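Endo-beta-mannanase (Rhizomucor miehei, PDB 4QP0) probably hydrolyses internal beta-1,4-mannosidic linkages in mannans, galactomannans and glucomannans, as a secreted glycoside hydrolase of family 5. Local coordinates at residues P18-G23 with D315-A320; Q39-M44 with Q99-I104; A243-S248 with K287-E292; S269-W274 with P307-T312. All coordinates share one frame; numbering follows the deposited sequence.

Contact 1 (P18-G23 with D315-A320)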
# COMPACT_ATOMS: atom_id res chain seq x y z
N PRO A 18 1.97 10.69 19.54
CA PRO A 18 1.36 9.57 18.81
C PRO A 18 0.52 10.07 17.63
O PRO A 18 -0.07 11.15 17.70
CB PRO A 18 0.48 8.89 19.86
CG PRO A 18 1.08 9.29 21.18
CD PRO A 18 1.54 10.70 20.95
N PHE A 19 0.48 9.28 16.56
CA PHE A 19 -0.12 9.69 15.30
C PHE A 19 -1.18 8.68 14.84
O PHE A 19 -0.86 7.64 14.24
CB PHE A 19 1.00 9.88 14.25
CG PHE A 19 0.55 10.49 12.95
CD1 PHE A 19 -0.46 11.45 12.90
CD2 PHE A 19 1.19 10.13 11.75
CE1 PHE A 19 -0.85 12.01 11.68
CE2 PHE A 19 0.80 10.69 10.54
CZ PHE A 19 -0.22 11.63 10.51
N TYR A 20 -2.44 8.98 15.15
CA TYR A 20 -3.59 8.23 14.65
C TYR A 20 -4.18 9.00 13.48
O TYR A 20 -4.33 10.22 13.57
CB TYR A 20 -4.67 8.05 15.73
CG TYR A 20 -4.28 7.17 16.90
CD1 TYR A 20 -4.46 5.79 16.85
CD2 TYR A 20 -3.74 7.72 18.06
CE1 TYR A 20 -4.10 4.97 17.91
CE2 TYR A 20 -3.38 6.91 19.13
CZ TYR A 20 -3.56 5.54 19.05
OH TYR A 20 -3.20 4.74 20.11
N PHE A 21 -4.50 8.30 12.40
CA PHE A 21 -5.06 8.96 11.23
C PHE A 21 -6.02 8.08 10.44
O PHE A 21 -5.95 6.86 10.50
CB PHE A 21 -3.96 9.50 10.33
CG PHE A 21 -3.05 8.43 9.76
CD1 PHE A 21 -3.33 7.84 8.53
CD2 PHE A 21 -1.90 8.04 10.44
CE1 PHE A 21 -2.49 6.88 7.99
CE2 PHE A 21 -1.05 7.07 9.91
CZ PHE A 21 -1.35 6.50 8.68
N GLU A 22 -6.93 8.73 9.71
CA GLU A 22 -7.56 8.11 8.56
C GLU A 22 -6.84 8.65 7.34
O GLU A 22 -6.69 9.86 7.18
CB GLU A 22 -9.06 8.43 8.49
CG GLU A 22 -9.75 7.85 7.27
CD GLU A 22 -11.17 8.36 7.09
OE1 GLU A 22 -11.72 8.94 8.05
OE2 GLU A 22 -11.73 8.19 5.99
N GLY A 23 -6.35 7.75 6.49
CA GLY A 23 -5.71 8.16 5.25
C GLY A 23 -6.59 7.76 4.08
O GLY A 23 -7.73 7.38 4.28
N ASP A 315 -12.29 2.08 18.85
CA ASP A 315 -12.34 1.33 20.11
C ASP A 315 -11.20 0.31 20.28
O ASP A 315 -10.72 0.09 21.40
CB ASP A 315 -13.68 0.61 20.24
CG ASP A 315 -14.86 1.57 20.27
OD1 ASP A 315 -14.65 2.78 20.52
OD2 ASP A 315 -16.00 1.12 20.05
N GLU A 316 -10.80 -0.32 19.18
CA GLU A 316 -9.73 -1.31 19.23
C GLU A 316 -8.36 -0.65 19.29
O GLU A 316 -7.35 -1.32 19.50
CB GLU A 316 -9.81 -2.27 18.03
CG GLU A 316 -10.96 -3.28 18.05
CD GLU A 316 -10.97 -4.20 19.28
OE1 GLU A 316 -9.89 -4.59 19.76
OE2 GLU A 316 -12.07 -4.54 19.76
N ASP A 317 -8.34 0.68 19.11
CA ASP A 317 -7.12 1.49 19.17
C ASP A 317 -6.13 1.13 18.04
O ASP A 317 -4.90 1.14 18.23
CB ASP A 317 -6.46 1.37 20.55
CG ASP A 317 -5.92 2.69 21.06
OD1 ASP A 317 -6.73 3.60 21.34
OD2 ASP A 317 -4.68 2.81 21.21
N LEU A 318 -6.69 0.80 16.88
CA LEU A 318 -5.89 0.50 15.70
C LEU A 318 -5.18 1.78 15.30
O LEU A 318 -5.78 2.87 15.35
CB LEU A 318 -6.77 -0.03 14.56
CG LEU A 318 -6.03 -0.67 13.37
CD1 LEU A 318 -5.48 -2.04 13.71
CD2 LEU A 318 -6.94 -0.75 12.15
N ALA A 319 -3.91 1.65 14.91
CA ALA A 319 -3.04 2.80 14.64
C ALA A 319 -3.61 3.74 13.59
O ALA A 319 -3.64 4.96 13.78
CB ALA A 319 -1.64 2.35 14.25
N ALA A 320 -4.09 3.17 12.48
CA ALA A 320 -4.65 3.97 11.39
C ALA A 320 -5.39 3.13 10.38
O ALA A 320 -5.31 1.90 10.38
CB ALA A 320 -3.54 4.75 10.71
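Phe21 and Ala320 meet where the (beta/alpha)8 barrel closes on itself, since strand 17-25 is the first of the eight barrel strands and strand 320-323 the last. The parallel pairing of the two strands is carried by Asp321, the next residue, whose backbone hydrogen-bonds to Phe21 and Gly23. The dense part of the contact is the methyl of Ala320, which stands almost squarely over one face of the Phe21 ring: CB is 3.4 Å from the ring centroid and only 9° off the normal, a CH-pi contact. With chi1 of 62°, Phe21 CG sits between the backbone N and the carbonyl carbon, a rotation that brings the ring beside that methyl. Ile290 of the neighbouring strand packs on both side chains. The backbone also comes close, the CA of Tyr20 making a CA-H...O contact of 3.4 Å with Ala319 O.

Toward the partly exposed side the packing gives way to polar chemistry. Leu318 O lies at the edge of the Tyr20 ring, near its plane and 3.5 Å from CD1. OD1 of Asp317, the residue that closes helix 299-315 in a Schellman motif, forms a salt bridge with Lys359. Tyr20 OH donates to Asp317 OD2 across 2.7 Å, meeting that oxygen from above the carboxylate plane, 43° out of it.

Contact 2 (Q39-M44 with Q99-I104)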
# COMPACT_ATOMS: atom_id res chain seq x y z
N GLN A 39 -5.40 18.77 -6.88
CA GLN A 39 -6.78 18.59 -6.42
C GLN A 39 -6.88 17.52 -5.34
O GLN A 39 -7.51 17.75 -4.30
CB GLN A 39 -7.69 18.25 -7.61
CG GLN A 39 -9.18 18.21 -7.31
CD GLN A 39 -9.80 19.59 -7.23
OE1 GLN A 39 -10.52 20.01 -8.14
NE2 GLN A 39 -9.52 20.32 -6.15
N VAL A 40 -6.26 16.37 -5.58
CA VAL A 40 -6.21 15.28 -4.61
C VAL A 40 -5.80 15.82 -3.24
O VAL A 40 -6.51 15.62 -2.25
CB VAL A 40 -5.28 14.14 -5.07
CG1 VAL A 40 -4.96 13.17 -3.94
CG2 VAL A 40 -5.90 13.39 -6.23
N PHE A 41 -4.69 16.55 -3.20
CA PHE A 41 -4.13 17.02 -1.93
C PHE A 41 -4.97 18.09 -1.23
O PHE A 41 -5.02 18.10 -0.01
CB PHE A 41 -2.68 17.47 -2.09
CG PHE A 41 -1.74 16.34 -2.42
CD1 PHE A 41 -1.69 15.20 -1.63
CD2 PHE A 41 -0.92 16.41 -3.54
CE1 PHE A 41 -0.84 14.15 -1.94
CE2 PHE A 41 -0.06 15.36 -3.86
CZ PHE A 41 -0.02 14.24 -3.06
N SER A 42 -5.61 18.98 -1.98
CA SER A 42 -6.46 20.00 -1.33
C SER A 42 -7.79 19.42 -0.85
O SER A 42 -8.32 19.84 0.18
CB SER A 42 -6.66 21.23 -2.23
OG SER A 42 -6.99 20.85 -3.55
N ASP A 43 -8.32 18.43 -1.58
CA ASP A 43 -9.51 17.69 -1.13
C ASP A 43 -9.20 16.93 0.15
O ASP A 43 -9.95 17.00 1.13
CB ASP A 43 -10.00 16.71 -2.21
CG ASP A 43 -10.64 17.41 -3.41
OD1 ASP A 43 -10.62 18.66 -3.50
OD2 ASP A 43 -11.17 16.68 -4.27
N MET A 44 -8.08 16.20 0.14
CA MET A 44 -7.58 15.48 1.31
C MET A 44 -7.46 16.41 2.51
O MET A 44 -7.96 16.09 3.58
CB MET A 44 -6.22 14.84 1.02
CG MET A 44 -6.28 13.48 0.35
SD MET A 44 -4.64 12.81 0.01
CE MET A 44 -4.14 12.38 1.68
N GLN A 99 1.33 20.55 1.11
CA GLN A 99 0.07 20.43 1.86
C GLN A 99 0.23 19.77 3.23
O GLN A 99 -0.76 19.55 3.94
CB GLN A 99 -0.98 19.69 1.03
CG GLN A 99 -1.53 20.50 -0.15
CD GLN A 99 -2.66 21.45 0.24
OE1 GLN A 99 -2.80 21.84 1.40
NE2 GLN A 99 -3.47 21.82 -0.75
N ASP A 100 1.47 19.46 3.59
CA ASP A 100 1.78 18.79 4.86
C ASP A 100 1.14 17.41 4.85
O ASP A 100 0.70 16.89 5.87
CB ASP A 100 1.30 19.62 6.06
CG ASP A 100 1.93 19.17 7.36
OD2 ASP A 100 1.31 19.37 8.43
N ILE A 101 1.09 16.82 3.66
CA ILE A 101 0.54 15.48 3.49
C ILE A 101 1.68 14.49 3.27
O ILE A 101 2.69 14.83 2.67
CB ILE A 101 -0.52 15.45 2.37
CG1 ILE A 101 -1.78 16.20 2.84
CG2 ILE A 101 -0.85 14.02 1.97
CD1 ILE A 101 -2.87 16.34 1.80
N LYS A 102 1.49 13.28 3.78
CA LYS A 102 2.52 12.26 3.77
C LYS A 102 2.16 11.13 2.78
O LYS A 102 0.98 10.94 2.47
CB LYS A 102 2.69 11.74 5.19
CG LYS A 102 3.26 12.77 6.15
CD LYS A 102 4.61 12.33 6.70
CE LYS A 102 5.11 13.24 7.81
NZ LYS A 102 6.09 14.25 7.32
N LEU A 103 3.16 10.41 2.29
CA LEU A 103 2.95 9.45 1.21
C LEU A 103 3.41 8.05 1.57
O LEU A 103 4.52 7.87 2.05
CB LEU A 103 3.71 9.89 -0.04
CG LEU A 103 3.25 11.11 -0.83
CD1 LEU A 103 4.42 11.66 -1.63
CD2 LEU A 103 2.09 10.78 -1.76
N ILE A 104 2.56 7.05 1.32
CA ILE A 104 2.96 5.65 1.41
C ILE A 104 3.14 5.11 -0.01
O ILE A 104 2.16 4.91 -0.73
CB ILE A 104 1.93 4.78 2.19
CG1 ILE A 104 1.79 5.27 3.64
CG2 ILE A 104 2.35 3.33 2.19
CD1 ILE A 104 0.70 4.57 4.43
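The Phe41 ring is met by two side chains of segment 99-104. Leu103 comes to its edge, near the ring plane, with CD2 at 4.3 Å from Phe41 CZ; Ile101 approaches obliquely, its CD1 lying 3.8 Å from Phe41 CD1. Val52 of strand 51-55 and Gln95 and Ala96 of helix 87-98 also touch the Phe41 side chain, which is thus buried between its own helix, strand 51-55 and helix 87-98. The other flat group, the amide of Gln99, turns its nitrogen to the helix backbone, NE2 being 3.5 Å from Ser42 CA, a contact of van der Waals type. A bend at chi2 (-84°) folds the Gln99 chain, while its CG rests against Phe41 CB at 3.8 Å.

Ile101 carries most of the remaining contact. Its CG1 lies anti to the carbonyl carbon (chi1 -71°), and CD1 at the end of that branch reaches the helix backbone, 3.3 Å from Phe41 O. The second branch, CG2, receives the terminal methyl of Met44, with CE 3.7 Å from it; the turn at Met44 chi3 (73°) curls CE back into this position. The side-chain contacts are mainly between carbon atoms, aromatic and aliphatic, and no hydrogen bond joins the two segments.

Asp100, with positive phi, ends helix 87-98 in a Schellman motif, and the chain then enters strand 102-106. Helix 34-47 lying outside the sheet, with its apolar side chains set against the start of a barrel strand, is the helix-on-strand layer of a TIM barrel.

Contact 3 (A243-S248 with K287-E292)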
# COMPACT_ATOMS: atom_id res chain seq x y z
N ALA A 243 4.12 -14.02 10.76
CA ALA A 243 5.54 -14.14 10.48
C ALA A 243 6.11 -12.84 9.89
O ALA A 243 7.30 -12.55 10.07
CB ALA A 243 5.83 -15.33 9.58
N ILE A 244 5.27 -12.08 9.20
CA ILE A 244 5.69 -10.81 8.60
C ILE A 244 5.91 -9.76 9.69
O ILE A 244 6.99 -9.18 9.80
CB ILE A 244 4.68 -10.30 7.55
CG1 ILE A 244 4.75 -11.16 6.28
CG2 ILE A 244 4.93 -8.84 7.21
CD1 ILE A 244 3.50 -11.10 5.42
N LEU A 245 4.88 -9.55 10.52
CA LEU A 245 4.97 -8.60 11.62
C LEU A 245 6.07 -8.96 12.65
O LEU A 245 6.53 -8.10 13.40
CB LEU A 245 3.60 -8.50 12.31
CG LEU A 245 3.31 -7.23 13.10
CD1 LEU A 245 3.34 -6.02 12.18
CD2 LEU A 245 1.96 -7.32 13.82
N ALA A 246 6.51 -10.21 12.66
CA ALA A 246 7.59 -10.63 13.56
C ALA A 246 8.99 -10.27 13.07
O ALA A 246 9.95 -10.33 13.84
CB ALA A 246 7.49 -12.12 13.83
N LEU A 247 9.10 -9.91 11.79
CA LEU A 247 10.38 -9.50 11.21
C LEU A 247 10.78 -8.12 11.72
O LEU A 247 9.97 -7.18 11.69
CB LEU A 247 10.31 -9.47 9.67
CG LEU A 247 10.00 -10.74 8.88
CD1 LEU A 247 9.80 -10.41 7.41
CD2 LEU A 247 11.12 -11.77 9.05
N SER A 248 12.02 -8.00 12.17
CA SER A 248 12.55 -6.74 12.70
C SER A 248 12.72 -5.72 11.59
O SER A 248 12.83 -4.51 11.83
CB SER A 248 13.88 -6.98 13.41
OG SER A 248 14.75 -7.75 12.59
N LYS A 287 3.76 -3.55 17.46
CA LYS A 287 3.94 -2.81 16.21
C LYS A 287 2.61 -2.27 15.71
O LYS A 287 1.59 -2.97 15.80
CB LYS A 287 4.51 -3.70 15.12
CG LYS A 287 5.93 -4.15 15.35
CD LYS A 287 6.50 -4.78 14.11
CE LYS A 287 7.90 -5.28 14.42
NZ LYS A 287 8.57 -5.83 13.21
N PRO A 288 2.62 -1.05 15.15
CA PRO A 288 1.39 -0.50 14.60
C PRO A 288 0.92 -1.33 13.42
O PRO A 288 1.74 -1.93 12.69
CB PRO A 288 1.80 0.90 14.11
CG PRO A 288 3.09 1.18 14.78
CD PRO A 288 3.76 -0.16 14.88
N VAL A 289 -0.40 -1.40 13.27
CA VAL A 289 -1.03 -2.04 12.13
C VAL A 289 -1.96 -1.00 11.51
O VAL A 289 -2.51 -0.14 12.20
CB VAL A 289 -1.77 -3.33 12.53
CG1 VAL A 289 -2.46 -3.97 11.34
CG2 VAL A 289 -0.79 -4.33 13.13
N ILE A 290 -2.10 -1.08 10.18
CA ILE A 290 -2.93 -0.15 9.44
C ILE A 290 -3.84 -0.91 8.48
O ILE A 290 -3.37 -1.76 7.70
CB ILE A 290 -2.08 0.92 8.71
CG1 ILE A 290 -2.96 1.98 8.04
CG2 ILE A 290 -1.10 0.28 7.73
CD1 ILE A 290 -2.19 2.99 7.20
N MET A 291 -5.14 -0.65 8.57
CA MET A 291 -6.10 -1.13 7.59
C MET A 291 -5.99 -0.16 6.43
O MET A 291 -6.71 0.84 6.36
CB MET A 291 -7.51 -1.16 8.15
CG MET A 291 -8.56 -1.65 7.16
SD MET A 291 -10.08 -2.14 7.97
CE MET A 291 -10.77 -0.57 8.50
N GLU A 292 -5.04 -0.44 5.54
CA GLU A 292 -4.63 0.57 4.57
C GLU A 292 -5.50 0.56 3.32
O GLU A 292 -5.41 1.48 2.52
CB GLU A 292 -3.17 0.38 4.21
CG GLU A 292 -2.86 -1.00 3.64
CD GLU A 292 -1.52 -1.01 2.95
OE1 GLU A 292 -0.83 0.03 3.04
OE2 GLU A 292 -1.16 -2.03 2.33
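Lys287 NZ is held by backbone carbonyls: it donates to Leu245 O at 3.1 Å and, beyond the two segments, to Ile250 O. The bond to Leu245 is not aimed at a lone pair, because the C=O...N angle is 137° and the nitrogen stands 42° out of the carbonyl plane. Leu245 belongs to helix 241-245, which is followed in the chain by barrel strand 253-257.

Getting there takes the whole length of the lysine. From CG outward the chain is fully extended, and its methylene groups run alongside Leu245 in the reverse sense, the two side chains sliding past each other. Leu245 CD1 consequently touches the aliphatic stem at two levels, lying 3.9 Å from both Lys287 CB and Lys287 CD. The second branch of the leucine serves the strand instead: Leu245 CD2 lies 4.1 Å from Val289 CG2, and those two side chains cross at about a right angle. Phe255 of the adjacent strand 253-257 also packs on Val289.

One lysine just ahead of barrel strand 289-294 thus covers a leucine with its stem and ties together two carbonyls with its end. The grouped carbonyl oxygens would be expected to favour the charged form of the amine.

Contact 4 (S269-W274 with P307-T312)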
# COMPACT_ATOMS: atom_id res chain seq x y z
N SER A 269 -20.96 -10.20 10.77
CA SER A 269 -19.94 -9.84 11.77
C SER A 269 -18.48 -10.12 11.36
O SER A 269 -17.56 -9.79 12.11
CB SER A 269 -20.26 -10.52 13.11
OG SER A 269 -20.50 -11.90 12.92
N TRP A 270 -18.27 -10.72 10.19
CA TRP A 270 -16.93 -11.15 9.77
C TRP A 270 -15.96 -10.01 9.65
O TRP A 270 -14.79 -10.14 10.03
CB TRP A 270 -16.99 -11.93 8.46
CG TRP A 270 -15.70 -12.60 8.07
CD1 TRP A 270 -15.32 -13.93 8.32
CD2 TRP A 270 -14.56 -12.02 7.33
NE1 TRP A 270 -14.07 -14.19 7.80
CE2 TRP A 270 -13.56 -13.09 7.20
CE3 TRP A 270 -14.29 -10.76 6.79
CZ2 TRP A 270 -12.35 -12.89 6.55
CZ3 TRP A 270 -13.06 -10.57 6.14
CH2 TRP A 270 -12.12 -11.61 6.03
N SER A 271 -16.44 -8.88 9.14
CA SER A 271 -15.61 -7.72 8.87
C SER A 271 -15.17 -7.01 10.14
O SER A 271 -14.00 -6.65 10.27
CB SER A 271 -16.33 -6.74 7.93
OG SER A 271 -16.41 -7.26 6.61
N VAL A 272 -16.10 -6.81 11.07
CA VAL A 272 -15.76 -6.26 12.36
C VAL A 272 -14.77 -7.19 13.06
O VAL A 272 -13.76 -6.74 13.59
CB VAL A 272 -17.00 -6.08 13.25
CG1 VAL A 272 -16.58 -5.73 14.67
CG2 VAL A 272 -17.91 -5.00 12.69
N GLN A 273 -15.07 -8.48 13.06
CA GLN A 273 -14.14 -9.47 13.63
C GLN A 273 -12.76 -9.41 12.98
O GLN A 273 -11.75 -9.61 13.65
CB GLN A 273 -14.72 -10.89 13.55
CG GLN A 273 -13.87 -11.95 14.23
CD GLN A 273 -14.08 -11.97 15.74
OE1 GLN A 273 -15.10 -12.45 16.21
NE2 GLN A 273 -13.09 -11.48 16.49
N TRP A 274 -12.72 -9.10 11.69
CA TRP A 274 -11.47 -9.02 10.92
C TRP A 274 -10.58 -7.89 11.39
O TRP A 274 -9.36 -8.07 11.52
CB TRP A 274 -11.82 -8.84 9.45
CG TRP A 274 -10.66 -8.77 8.47
CD1 TRP A 274 -10.31 -7.69 7.67
CD2 TRP A 274 -9.72 -9.84 8.12
NE1 TRP A 274 -9.23 -8.01 6.88
CE2 TRP A 274 -8.82 -9.27 7.10
CE3 TRP A 274 -9.52 -11.14 8.53
CZ2 TRP A 274 -7.78 -10.00 6.53
CZ3 TRP A 274 -8.46 -11.88 7.95
CH2 TRP A 274 -7.62 -11.31 6.98
N PRO A 307 -19.29 3.53 9.18
CA PRO A 307 -19.34 3.99 10.58
C PRO A 307 -19.10 2.86 11.58
O PRO A 307 -18.47 3.08 12.62
CB PRO A 307 -20.76 4.55 10.73
CG PRO A 307 -21.13 4.97 9.35
CD PRO A 307 -20.50 3.96 8.44
N VAL A 308 -19.59 1.67 11.25
CA VAL A 308 -19.39 0.49 12.09
C VAL A 308 -17.91 0.13 12.13
O VAL A 308 -17.34 -0.01 13.22
CB VAL A 308 -20.24 -0.71 11.60
CG1 VAL A 308 -20.09 -1.90 12.55
CG2 VAL A 308 -21.71 -0.32 11.48
N TRP A 309 -17.29 0.01 10.96
CA TRP A 309 -15.89 -0.38 10.84
C TRP A 309 -14.97 0.63 11.46
O TRP A 309 -13.97 0.27 12.08
CB TRP A 309 -15.47 -0.54 9.38
CG TRP A 309 -16.15 -1.63 8.59
CD1 TRP A 309 -17.05 -2.60 9.05
CD2 TRP A 309 -15.96 -1.94 7.17
NE1 TRP A 309 -17.43 -3.44 8.02
CE2 TRP A 309 -16.81 -3.10 6.88
CE3 TRP A 309 -15.19 -1.38 6.15
CZ2 TRP A 309 -16.87 -3.65 5.61
CZ3 TRP A 309 -15.27 -1.95 4.87
CH2 TRP A 309 -16.08 -3.06 4.62
N GLN A 310 -15.31 1.90 11.27
CA GLN A 310 -14.49 2.99 11.77
C GLN A 310 -14.56 3.09 13.30
O GLN A 310 -13.53 3.25 13.96
CB GLN A 310 -14.87 4.30 11.06
CG GLN A 310 -14.37 4.35 9.61
CD GLN A 310 -14.94 5.49 8.78
OE1 GLN A 310 -15.80 6.25 9.23
NE2 GLN A 310 -14.47 5.60 7.54
N GLY A 311 -15.77 2.95 13.84
CA GLY A 311 -15.99 2.82 15.28
C GLY A 311 -15.24 1.66 15.92
O GLY A 311 -14.79 1.76 17.06
N THR A 312 -15.10 0.56 15.19
CA THR A 312 -14.26 -0.57 15.62
C THR A 312 -12.79 -0.17 15.70
O THR A 312 -12.13 -0.46 16.69
CB THR A 312 -14.42 -1.80 14.69
OG1 THR A 312 -15.80 -2.15 14.61
CG2 THR A 312 -13.62 -2.99 15.20
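Helices 270-284 and 299-315 run nearly parallel here, the axes of the local segments approaching to 9.7 Å at a signed angle of -23°, with Val272 and Trp309 the nearest pair of CA atoms at 6.1 Å. Val272 uses both methyl groups. CG2 meets Val308 CG1 at 3.8 Å, where the two valines cross at about a right angle, and CG1 comes 3.7 Å from Thr312 OG1, one helical turn further on. One turn of helix 299-315 thus presents Val308 and Thr312 to a single residue. Ser271 faces Trp309: its CB lies 3.5 Å from the indole NE1, and the approach is oblique to the ring.

The two helices flank strand 289-294 in sequence, so that helix, strand and next helix form consecutive pieces of the (beta/alpha)8 barrel, and the contact joins neighbours in its outer ring of helices. Leu257 of strand 253-257 touches both Ser271 and Trp309, marking the inner side of the contact, whereas Val308 lies at the exposed side.

No hydrogen bond joins the two segments. The Thr312 hydroxyl turns back into its own helix instead: with OG1 anti to the carbonyl carbon (chi1 -55°), it donates to Val308 O at 3.0 Å. That oxygen also accepts from Thr312 N, and the two donors reach it from opposite faces of its carbonyl plane, OG1 lying 35° out of it.

Contacts 1, 2 and 3 all reach the barrel sheet: contact 1 between strand neighbours, contacts 2 and 3 between a strand and the helical layer outside it. Contacts 1 and 2 are buried, the second with apolar chemistry. Contacts 3 and 4 are partly buried, the former relying on a lysine amine bonded to carbonyls, beside leucine and valine packing, the latter on valines, a serine, a threonine and a tryptophan between two helices. Contacts 1 and 3 share a boundary, Ala320 O probably hydrogen-bonding to Met291 N at 3.1 Å. Strand 289-294 of contact 3 follows one helix of contact 4 and precedes the other. Contacts 2 and 4 lie farthest apart, with centres about 26 Å from each other.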